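Cellulosome anchoring protein cohesin region (Clostridium thermocellum, PDB 4JO5) binds cellulose as a module of a cellulosomal scaffoldin that probably gathers cellulolytic enzymes and brings them to the substrate. Local coordinates at residues P28-N33 and N137-N142; G17-E22 and F39-T44; N12-G17 and G174-S179. One frame throughout, in Å; residues are numbered along the deposited sequence.

Interaction 1 (P28-N33 and N137-N142). With CA (calcium ion), chain B; 1MZ (1-methylimidazole), chain I; SO4 (sulfate ion), chain E.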
loop_
_atom_site.group_PDB
_atom_site.type_symbol
_atom_site.label_atom_id
_atom_site.label_comp_id
_atom_site.label_asym_id
_atom_site.label_seq_id
_atom_site.Cartn_x
_atom_site.Cartn_y
_atom_site.Cartn_z
ATOM N N PRO A 28 2.666 -1.949 -16.225
ATOM C CA PRO A 28 2.189 -3.332 -16.341
ATOM C C PRO A 28 3.235 -4.373 -16.772
ATOM O O PRO A 28 2.907 -5.553 -16.730
ATOM C CB PRO A 28 1.136 -3.231 -17.453
ATOM C CG PRO A 28 1.696 -2.197 -18.359
ATOM C CD PRO A 28 2.353 -1.172 -17.434
ATOM N N SER A 29 4.434 -3.974 -17.182
ATOM C CA SER A 29 5.363 -4.936 -17.775
ATOM C C SER A 29 5.820 -5.983 -16.787
ATOM O O SER A 29 6.076 -5.697 -15.617
ATOM C CB SER A 29 6.569 -4.236 -18.394
ATOM O OG SER A 29 6.128 -3.390 -19.423
ATOM N N ASP A 30 5.916 -7.212 -17.261
ATOM C CA ASP A 30 6.247 -8.312 -16.373
ATOM C C ASP A 30 7.684 -8.139 -15.915
ATOM O O ASP A 30 7.979 -8.261 -14.716
ATOM C CB ASP A 30 6.044 -9.667 -17.052
ATOM C CG ASP A 30 6.429 -10.824 -16.161
ATOM O OD1 ASP A 30 6.030 -10.840 -14.968
ATOM O OD2 ASP A 30 7.146 -11.723 -16.657
ATOM N N THR A 31 8.572 -7.838 -16.864
ATOM C CA THR A 31 9.981 -7.579 -16.560
ATOM C C THR A 31 10.228 -6.098 -16.524
ATOM O O THR A 31 10.057 -5.425 -17.516
ATOM C CB THR A 31 10.912 -8.150 -17.632
ATOM O OG1 THR A 31 10.789 -9.573 -17.659
ATOM C CG2 THR A 31 12.359 -7.783 -17.329
ATOM N N THR A 32 10.646 -5.582 -15.379
ATOM C CA THR A 32 10.760 -4.153 -15.215
ATOM C C THR A 32 11.691 -3.841 -14.059
ATOM O O THR A 32 11.828 -4.640 -13.127
ATOM C CB THR A 32 9.365 -3.522 -14.941
ATOM O OG1 THR A 32 9.481 -2.099 -14.894
ATOM C CG2 THR A 32 8.794 -4.006 -13.605
ATOM N N ASN A 33 12.308 -2.672 -14.092
ATOM C CA ASN A 33 13.195 -2.303 -13.004
ATOM C C ASN A 33 12.672 -1.188 -12.100
ATOM O O ASN A 33 13.453 -0.635 -11.323
ATOM C CB ASN A 33 14.588 -1.967 -13.518
ATOM C CG ASN A 33 14.600 -0.778 -14.413
ATOM O OD1 ASN A 33 13.579 -0.124 -14.620
ATOM N ND2 ASN A 33 15.767 -0.480 -14.962
ATOM N N ASN A 137 16.396 -5.828 -12.939
ATOM C CA ASN A 137 14.985 -6.130 -13.149
ATOM C C ASN A 137 14.288 -6.930 -12.053
ATOM O O ASN A 137 14.877 -7.763 -11.357
ATOM C CB ASN A 137 14.815 -6.828 -14.496
ATOM C CG ASN A 137 15.049 -5.887 -15.663
ATOM O OD1 ASN A 137 14.692 -4.712 -15.611
ATOM N ND2 ASN A 137 15.655 -6.394 -16.714
ATOM N N TYR A 138 13.012 -6.614 -11.910
ATOM C CA TYR A 138 12.074 -7.381 -11.129
ATOM C C TYR A 138 11.234 -8.171 -12.120
ATOM O O TYR A 138 11.195 -7.842 -13.304
ATOM C CB TYR A 138 11.104 -6.461 -10.417
ATOM C CG TYR A 138 11.625 -5.624 -9.274
ATOM C CD1 TYR A 138 11.895 -6.193 -8.040
ATOM C CD2 TYR A 138 11.717 -4.242 -9.393
ATOM C CE1 TYR A 138 12.285 -5.408 -6.954
ATOM C CE2 TYR A 138 12.142 -3.449 -8.322
ATOM C CZ TYR A 138 12.412 -4.025 -7.110
ATOM O OH TYR A 138 12.831 -3.226 -6.057
ATOM N N THR A 139 10.541 -9.185 -11.614
ATOM C CA THR A 139 9.474 -9.846 -12.339
ATOM C C THR A 139 8.213 -9.600 -11.550
ATOM O O THR A 139 8.174 -9.976 -10.370
ATOM C CB THR A 139 9.728 -11.343 -12.373
ATOM O OG1 THR A 139 10.910 -11.581 -13.140
ATOM C CG2 THR A 139 8.549 -12.092 -12.983
ATOM N N GLN A 140 7.183 -9.023 -12.180
ATOM C CA GLN A 140 5.968 -8.658 -11.458
ATOM C C GLN A 140 4.905 -9.780 -11.364
ATOM O O GLN A 140 4.066 -9.750 -10.470
ATOM C CB GLN A 140 5.326 -7.419 -12.090
ATOM C CG GLN A 140 6.242 -6.185 -12.094
ATOM C CD GLN A 140 5.432 -4.920 -12.161
ATOM O OE1 GLN A 140 5.045 -4.377 -11.131
ATOM N NE2 GLN A 140 5.137 -4.462 -13.372
ATOM N N SER A 141 4.977 -10.773 -12.247
ATOM C CA SER A 141 4.025 -11.893 -12.242
ATOM C C SER A 141 4.082 -12.849 -11.013
ATOM O O SER A 141 3.157 -13.637 -10.793
ATOM C CB SER A 141 4.164 -12.704 -13.531
ATOM O OG SER A 141 5.420 -13.340 -13.602
ATOM N N ASN A 142 5.143 -12.786 -10.216
ATOM C CA ASN A 142 5.188 -13.545 -8.969
ATOM C C ASN A 142 5.130 -12.629 -7.743
ATOM O O ASN A 142 5.792 -12.890 -6.729
ATOM C CB ASN A 142 6.440 -14.417 -8.914
ATOM C CG ASN A 142 7.720 -13.618 -9.072
ATOM O OD1 ASN A 142 7.707 -12.390 -9.111
ATOM N ND2 ASN A 142 8.843 -14.321 -9.143
HETATM CA CA CA B . 8.930 -10.519 -8.130
HETATM N N1 1MZ I . 12.346 -1.556 -18.243
HETATM C C2 1MZ I . 13.340 -2.380 -17.704
HETATM N N3 1MZ I . 13.810 -3.218 -18.721
HETATM C C4 1MZ I . 13.094 -2.902 -19.917
HETATM C C5 1MZ I . 12.202 -1.893 -19.626
HETATM C CM1 1MZ I . 11.607 -0.558 -17.541
HETATM S S SO4 E . 18.809 -8.011 -14.923
HETATM O O1 SO4 E . 18.108 -8.684 -16.020
HETATM O O2 SO4 E . 18.617 -8.782 -13.696
HETATM O O3 SO4 E . 20.239 -7.911 -15.218
HETATM O O4 SO4 E . 18.286 -6.660 -14.734
HETATM O O HOH W 1 7.506 -14.110 -15.636
HETATM O O HOH W 2 8.987 -8.023 -8.235
#
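Thr32 and Tyr138 form the hydrogen-bonded pair of a short antiparallel two-stranded sheet, set at one end of the beta sandwich of this family 3 carbohydrate-binding module. Tyr138 N reaches Thr32 O at 2.6 Å, and Thr32 N returns a longer bond to Tyr138 O at 3.1 Å; Gln140 N to Asp30 O continues the backbone pairing.

Side chains add further bonds beyond the paired residues. Gln140 NE2 points straight at Ser29 O (2.7 Å, 178° at the hydrogen), which lies in the plane of the amide. A primary amide suits the place because NE2 also donates to Asn27 O. Asp30 CB points away from the other segment, but CG anti to the backbone N (chi1 178°) swings the carboxylate back toward Ser141, whose N donates to OD1 (2.9 Å); a water joins Asp30 OD2 to Ser141 OG.

Apolar packing is slight: Thr32 CG2 meets Gln140 CG at 3.7 Å, while Thr32 OG1 is hydrogen-bonded to Asn27 ND2.

Bound groups lie at both ends. Thr32, Asn33 and Asn137 line the 1-methylimidazole pocket, where Asn137 OD1 lies 3.4 Å from C2 of the ligand. The calcium ion, which Thr61, Asp63, Asp143 and a water also bind, takes Thr139 O and Asn142 OD1, each at 2.4 Å.

Interaction 2 (G17-E22 and F39-T44)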
loop_
_atom_site.group_PDB
_atom_site.type_symbol
_atom_site.label_atom_id
_atom_site.label_comp_id
_atom_site.label_asym_id
_atom_site.label_seq_id
_atom_site.Cartn_x
_atom_site.Cartn_y
_atom_site.Cartn_z
ATOM N N GLY A 17 -14.337 -1.911 7.886
ATOM C CA GLY A 17 -15.358 -0.950 7.527
ATOM C C GLY A 17 -14.968 0.500 7.767
ATOM O O GLY A 17 -15.770 1.416 7.458
ATOM N N ASN A 18 -13.762 0.728 8.307
ATOM C CA ASN A 18 -13.298 2.093 8.576
ATOM C C ASN A 18 -12.506 2.665 7.409
ATOM O O ASN A 18 -12.408 3.893 7.236
ATOM C CB ASN A 18 -12.450 2.176 9.861
ATOM C CG ASN A 18 -11.701 0.881 10.171
ATOM O OD1 ASN A 18 -11.135 0.251 9.279
ATOM N ND2 ASN A 18 -11.710 0.475 11.447
ATOM N N LEU A 19 -11.946 1.766 6.613
ATOM C CA LEU A 19 -11.193 2.144 5.416
ATOM C C LEU A 19 -11.669 1.411 4.184
ATOM O O LEU A 19 -12.069 0.244 4.229
ATOM C CB LEU A 19 -9.717 1.782 5.579
ATOM C CG LEU A 19 -8.980 2.514 6.685
ATOM C CD1 LEU A 19 -7.551 2.034 6.690
ATOM C CD2 LEU A 19 -9.046 4.020 6.489
ATOM N N LYS A 20 -11.606 2.112 3.072
ATOM C CA LYS A 20 -11.736 1.498 1.780
ATOM C C LYS A 20 -10.373 1.711 1.144
ATOM O O LYS A 20 -9.867 2.819 1.133
ATOM C CB LYS A 20 -12.811 2.192 0.949
ATOM C CG LYS A 20 -12.828 1.661 -0.455
ATOM C CD LYS A 20 -13.976 2.192 -1.246
ATOM C CE LYS A 20 -13.859 3.668 -1.528
ATOM N NZ LYS A 20 -14.943 4.083 -2.484
ATOM N N VAL A 21 -9.775 0.653 0.626
ATOM C CA VAL A 21 -8.465 0.761 -0.017
ATOM C C VAL A 21 -8.605 0.407 -1.481
ATOM O O VAL A 21 -9.037 -0.707 -1.833
ATOM C CB VAL A 21 -7.393 -0.175 0.606
ATOM C CG1 VAL A 21 -6.024 0.024 -0.076
ATOM C CG2 VAL A 21 -7.263 0.056 2.094
ATOM N N GLU A 22 -8.286 1.370 -2.320
ATOM C CA GLU A 22 -8.226 1.148 -3.748
ATOM C C GLU A 22 -6.778 1.293 -4.176
ATOM O O GLU A 22 -5.971 1.955 -3.501
ATOM C CB GLU A 22 -9.104 2.147 -4.500
ATOM C CG GLU A 22 -10.585 2.023 -4.193
ATOM C CD GLU A 22 -11.403 3.173 -4.807
ATOM O OE1 GLU A 22 -11.507 4.253 -4.186
ATOM O OE2 GLU A 22 -11.929 2.988 -5.919
ATOM N N PHE A 39 -1.829 4.109 -4.290
ATOM C CA PHE A 39 -2.871 3.786 -3.274
ATOM C C PHE A 39 -3.838 4.947 -3.168
ATOM O O PHE A 39 -3.425 6.097 -3.281
ATOM C CB PHE A 39 -2.299 3.596 -1.862
ATOM C CG PHE A 39 -1.595 2.299 -1.622
ATOM C CD1 PHE A 39 -0.265 2.146 -1.946
ATOM C CD2 PHE A 39 -2.254 1.245 -1.009
ATOM C CE1 PHE A 39 0.396 0.955 -1.705
ATOM C CE2 PHE A 39 -1.595 0.036 -0.771
ATOM C CZ PHE A 39 -0.271 -0.095 -1.112
ATOM N N LYS A 40 -5.113 4.640 -2.918
ATOM C CA LYS A 40 -6.125 5.640 -2.603
ATOM C C LYS A 40 -6.967 5.073 -1.464
ATOM O O LYS A 40 -7.708 4.100 -1.644
ATOM C CB LYS A 40 -7.001 5.893 -3.820
ATOM C CG LYS A 40 -8.146 6.872 -3.576
ATOM C CD LYS A 40 -8.945 7.082 -4.858
ATOM C CE LYS A 40 -10.289 7.713 -4.595
ATOM N NZ LYS A 40 -11.059 7.967 -5.857
ATOM N N VAL A 41 -6.827 5.664 -0.288
ATOM C CA VAL A 41 -7.424 5.130 0.942
ATOM C C VAL A 41 -8.482 6.131 1.397
ATOM O O VAL A 41 -8.175 7.291 1.646
ATOM C CB VAL A 41 -6.359 4.970 2.029
ATOM C CG1 VAL A 41 -6.943 4.385 3.301
ATOM C CG2 VAL A 41 -5.219 4.064 1.513
ATOM N N THR A 42 -9.714 5.665 1.523
ATOM C CA THR A 42 -10.839 6.506 1.904
ATOM C C THR A 42 -11.280 6.145 3.311
ATOM O O THR A 42 -11.357 4.974 3.674
ATOM C CB THR A 42 -12.014 6.328 0.924
ATOM O OG1 THR A 42 -11.568 6.709 -0.379
ATOM C CG2 THR A 42 -13.226 7.206 1.328
ATOM N N ASN A 43 -11.538 7.168 4.103
ATOM C CA ASN A 43 -12.077 6.994 5.437
ATOM C C ASN A 43 -13.584 6.787 5.319
ATOM O O ASN A 43 -14.318 7.732 5.068
ATOM C CB ASN A 43 -11.775 8.226 6.297
ATOM C CG ASN A 43 -12.288 8.079 7.704
ATOM O OD1 ASN A 43 -13.026 7.140 8.002
ATOM N ND2 ASN A 43 -11.886 8.982 8.588
ATOM N N THR A 44 -14.036 5.551 5.505
ATOM C CA THR A 44 -15.453 5.207 5.361
ATOM C C THR A 44 -16.182 5.185 6.691
ATOM O O THR A 44 -17.346 4.805 6.763
ATOM C CB THR A 44 -15.617 3.841 4.665
ATOM O OG1 THR A 44 -14.791 2.860 5.305
ATOM C CG2 THR A 44 -15.166 3.953 3.205
HETATM O O HOH W 3 -10.408 4.610 -1.618
HETATM O O HOH W 4 -12.084 5.511 -6.925
#
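Thr44 OG1 donates to Gly17 O at 2.8 Å, coming from above the carbonyl plane rather than along a lone pair. The hydroxyl gets there because OG1 sits between the backbone N and the carbonyl carbon (chi1 50°), which also leaves CG2 lying 3.7 Å from Lys20 CB. Next to it Thr44 N binds Asn18 O, again from above the plane. Gly17 has a positive phi of 102°, a conformation that glycine adopts easily where the chain turns into the strand.

Beyond this end the strands run as regular antiparallel neighbours, 19-25 beside 37-43, in one sheet of the CBM3 beta sandwich. Lys20 N to Thr42 O, Thr42 N to Lys20 O, Glu22 N to Lys40 O and Lys40 N to Glu22 O are each 2.9 Å.

The face bearing Leu19, Val21, Val41 and Asn43 turns to the sandwich core, where branched aliphatic residues suit. The Leu19 side chain crosses that of Val41, CD2 to CG1 3.8 Å, and Val21 CG1 comes to the edge of the Phe39 ring, 4.1 Å from CD2. Leu54 and Leu56 of the facing sheet pack against this layer. Buried Asn43 is satisfied by Leu118 O and Ser47 O at ND2 and Gly45 N at OD1.

On the other, partly exposed face, long charged chains suit because their ends can reach water. Glu22 and Lys40 point the same way, but Glu22 OE1 and Lys40 NZ remain 4.1 Å apart, too far for a salt bridge; one water instead donates to Glu22 OE2 and accepts from Lys40 NZ at 2.9 Å.

Interaction 3 (N12-G17 and G174-S179)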
loop_
_atom_site.group_PDB
_atom_site.type_symbol
_atom_site.label_atom_id
_atom_site.label_comp_id
_atom_site.label_asym_id
_atom_site.label_seq_id
_atom_site.Cartn_x
_atom_site.Cartn_y
_atom_site.Cartn_z
ATOM N N ASN A 12 -14.391 -11.739 -1.159
ATOM C CA ASN A 12 -14.143 -12.890 -0.305
ATOM C C ASN A 12 -13.512 -12.481 1.041
ATOM O O ASN A 12 -13.708 -13.145 2.063
ATOM C CB ASN A 12 -13.241 -13.883 -1.051
ATOM C CG ASN A 12 -13.467 -15.330 -0.624
ATOM O OD1 ASN A 12 -14.383 -16.003 -1.108
ATOM N ND2 ASN A 12 -12.614 -15.821 0.272
ATOM N N THR A 13 -12.777 -11.372 1.045
ATOM C CA THR A 13 -11.959 -10.983 2.199
ATOM C C THR A 13 -12.682 -9.984 3.115
ATOM O O THR A 13 -13.199 -8.992 2.629
ATOM C CB THR A 13 -10.648 -10.348 1.699
ATOM O OG1 THR A 13 -9.956 -11.321 0.911
ATOM C CG2 THR A 13 -9.760 -9.911 2.841
ATOM N N PRO A 14 -12.703 -10.238 4.439
ATOM C CA PRO A 14 -13.414 -9.332 5.359
ATOM C C PRO A 14 -12.709 -7.993 5.540
ATOM O O PRO A 14 -11.483 -7.911 5.459
ATOM C CB PRO A 14 -13.388 -10.078 6.700
ATOM C CG PRO A 14 -12.896 -11.474 6.400
ATOM C CD PRO A 14 -12.106 -11.387 5.147
ATOM N N VAL A 15 -13.485 -6.959 5.829
ATOM C CA VAL A 15 -12.923 -5.652 6.151
ATOM C C VAL A 15 -13.544 -5.107 7.425
ATOM O O VAL A 15 -14.670 -5.439 7.807
ATOM C CB VAL A 15 -13.148 -4.642 4.999
ATOM C CG1 VAL A 15 -12.540 -5.168 3.704
ATOM C CG2 VAL A 15 -14.630 -4.367 4.792
ATOM N N SER A 16 -12.802 -4.242 8.072
ATOM C CA SER A 16 -13.282 -3.616 9.281
ATOM C C SER A 16 -14.401 -2.605 9.013
ATOM O O SER A 16 -15.310 -2.466 9.816
ATOM C CB SER A 16 -12.124 -2.927 9.963
ATOM O OG SER A 16 -11.983 -3.437 11.233
ATOM N N GLY A 17 -14.337 -1.911 7.886
ATOM C CA GLY A 17 -15.358 -0.950 7.527
ATOM C C GLY A 17 -14.968 0.500 7.767
ATOM O O GLY A 17 -15.770 1.416 7.458
ATOM N N GLY A 174 -2.143 -15.435 5.127
ATOM C CA GLY A 174 -3.520 -15.820 5.397
ATOM C C GLY A 174 -4.279 -14.964 6.402
ATOM O O GLY A 174 -5.502 -15.047 6.460
ATOM N N SER A 175 -3.563 -14.171 7.199
ATOM C CA SER A 175 -4.179 -13.336 8.229
ATOM C C SER A 175 -5.229 -12.412 7.638
ATOM O O SER A 175 -4.996 -11.785 6.593
ATOM C CB SER A 175 -3.126 -12.480 8.936
ATOM O OG SER A 175 -2.256 -13.281 9.713
ATOM N N VAL A 176 -6.380 -12.344 8.310
ATOM C CA VAL A 176 -7.436 -11.390 7.965
ATOM C C VAL A 176 -7.805 -10.546 9.197
ATOM O O VAL A 176 -7.268 -10.744 10.284
ATOM C CB VAL A 176 -8.690 -12.116 7.434
ATOM C CG1 VAL A 176 -8.392 -12.753 6.071
ATOM C CG2 VAL A 176 -9.190 -13.161 8.448
ATOM N N VAL A 177 -8.718 -9.602 9.014
ATOM C CA VAL A 177 -9.158 -8.720 10.097
ATOM C C VAL A 177 -9.466 -9.546 11.377
ATOM O O VAL A 177 -10.157 -10.567 11.294
ATOM C CB VAL A 177 -10.402 -7.916 9.627
ATOM C CG1 VAL A 177 -11.082 -7.205 10.792
ATOM C CG2 VAL A 177 -9.997 -6.927 8.541
ATOM N N PRO A 178 -8.940 -9.128 12.557
ATOM C CA PRO A 178 -9.255 -9.856 13.811
ATOM C C PRO A 178 -10.755 -10.123 14.000
ATOM O O PRO A 178 -11.567 -9.245 13.659
ATOM C CB PRO A 178 -8.766 -8.904 14.911
ATOM C CG PRO A 178 -7.731 -8.036 14.251
ATOM C CD PRO A 178 -8.095 -7.940 12.797
ATOM N N SER A 179 -11.073 -11.313 14.524
ATOM C CA SER A 179 -12.436 -11.810 14.796
ATOM C C SER A 179 -13.161 -12.313 13.545
ATOM O O SER A 179 -14.262 -12.843 13.656
ATOM C CB SER A 179 -13.321 -10.769 15.517
ATOM O OG SER A 179 -13.954 -9.894 14.586
HETATM O O HOH W 5 -9.208 -9.148 6.188
#
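Val177 meets Pro14, Val15 and Ser16 with its two methyl branches, and more of its surface is buried by the contact than that of any other residue here. CG1 lies anti to the backbone N (chi1 168°) and extends to Ser16 OG at 3.9 Å, a van der Waals approach of a methyl to a hydroxyl. CG2, turned the other way, rests against the backbone of the opposite segment: it is 3.6 Å from Pro14 O and 4.0 Å from Val15 CA. A beta-branched residue suits this place, since its fork spans three successive residues.

Pro14 comes second. Its ring crosses the side chain of Val176, and ring atom CD touches Val176 CG1 at 4.1 Å. The compact, rigid ring offers an apolar patch without a flexible chain to order, and having no N-H it leaves its carbonyl as the polar group to be satisfied. Val176, the third residue, presents CG1 to that ring and also packs on Lys170.

No hydrogen bond passes directly between the two segments. One water bridges the two backbones, donating to Pro14 O at 2.7 Å and accepting from Val177 N at 2.9 Å, close to the valine methyls. Ser16 additionally pairs through its backbone with Val167, which ties this part of the chain to strand 165-168, an outermost strand of the five-stranded sheet.

Neither segment has regular secondary structure, and the contact is a small surface one: two irregular flanking pieces, one leading into strand 19-25 and the other following strand 165-168, laid together beside the beta sandwich of a family 3a carbohydrate-binding module with its scaffoldin linkers.

How the interactions relate
Interactions 2 and 3 are neighbours, with centres 14 Å apart and Gly17 in common, so the chain passes directly from the terminal contact into strand 19-25. Interaction 1 stands apart, its centre 27 Å from the centre of interaction 2 and 29 Å from that of interaction 3, and on the opposite side of the chain's centre from interaction 2. Along the chain the segments come in the order 12-17, 17-22, 28-33, 39-44, 137-142, 174-179: interactions 1 and 2 interleave, and interaction 3 encloses both. Strand 31-32 lies between strands 19-25 and 37-43 in sequence but pairs outside their sheet. Thus calcium is bound at one end of the sandwich, while the segments near both ends of the modelled chain meet far from it.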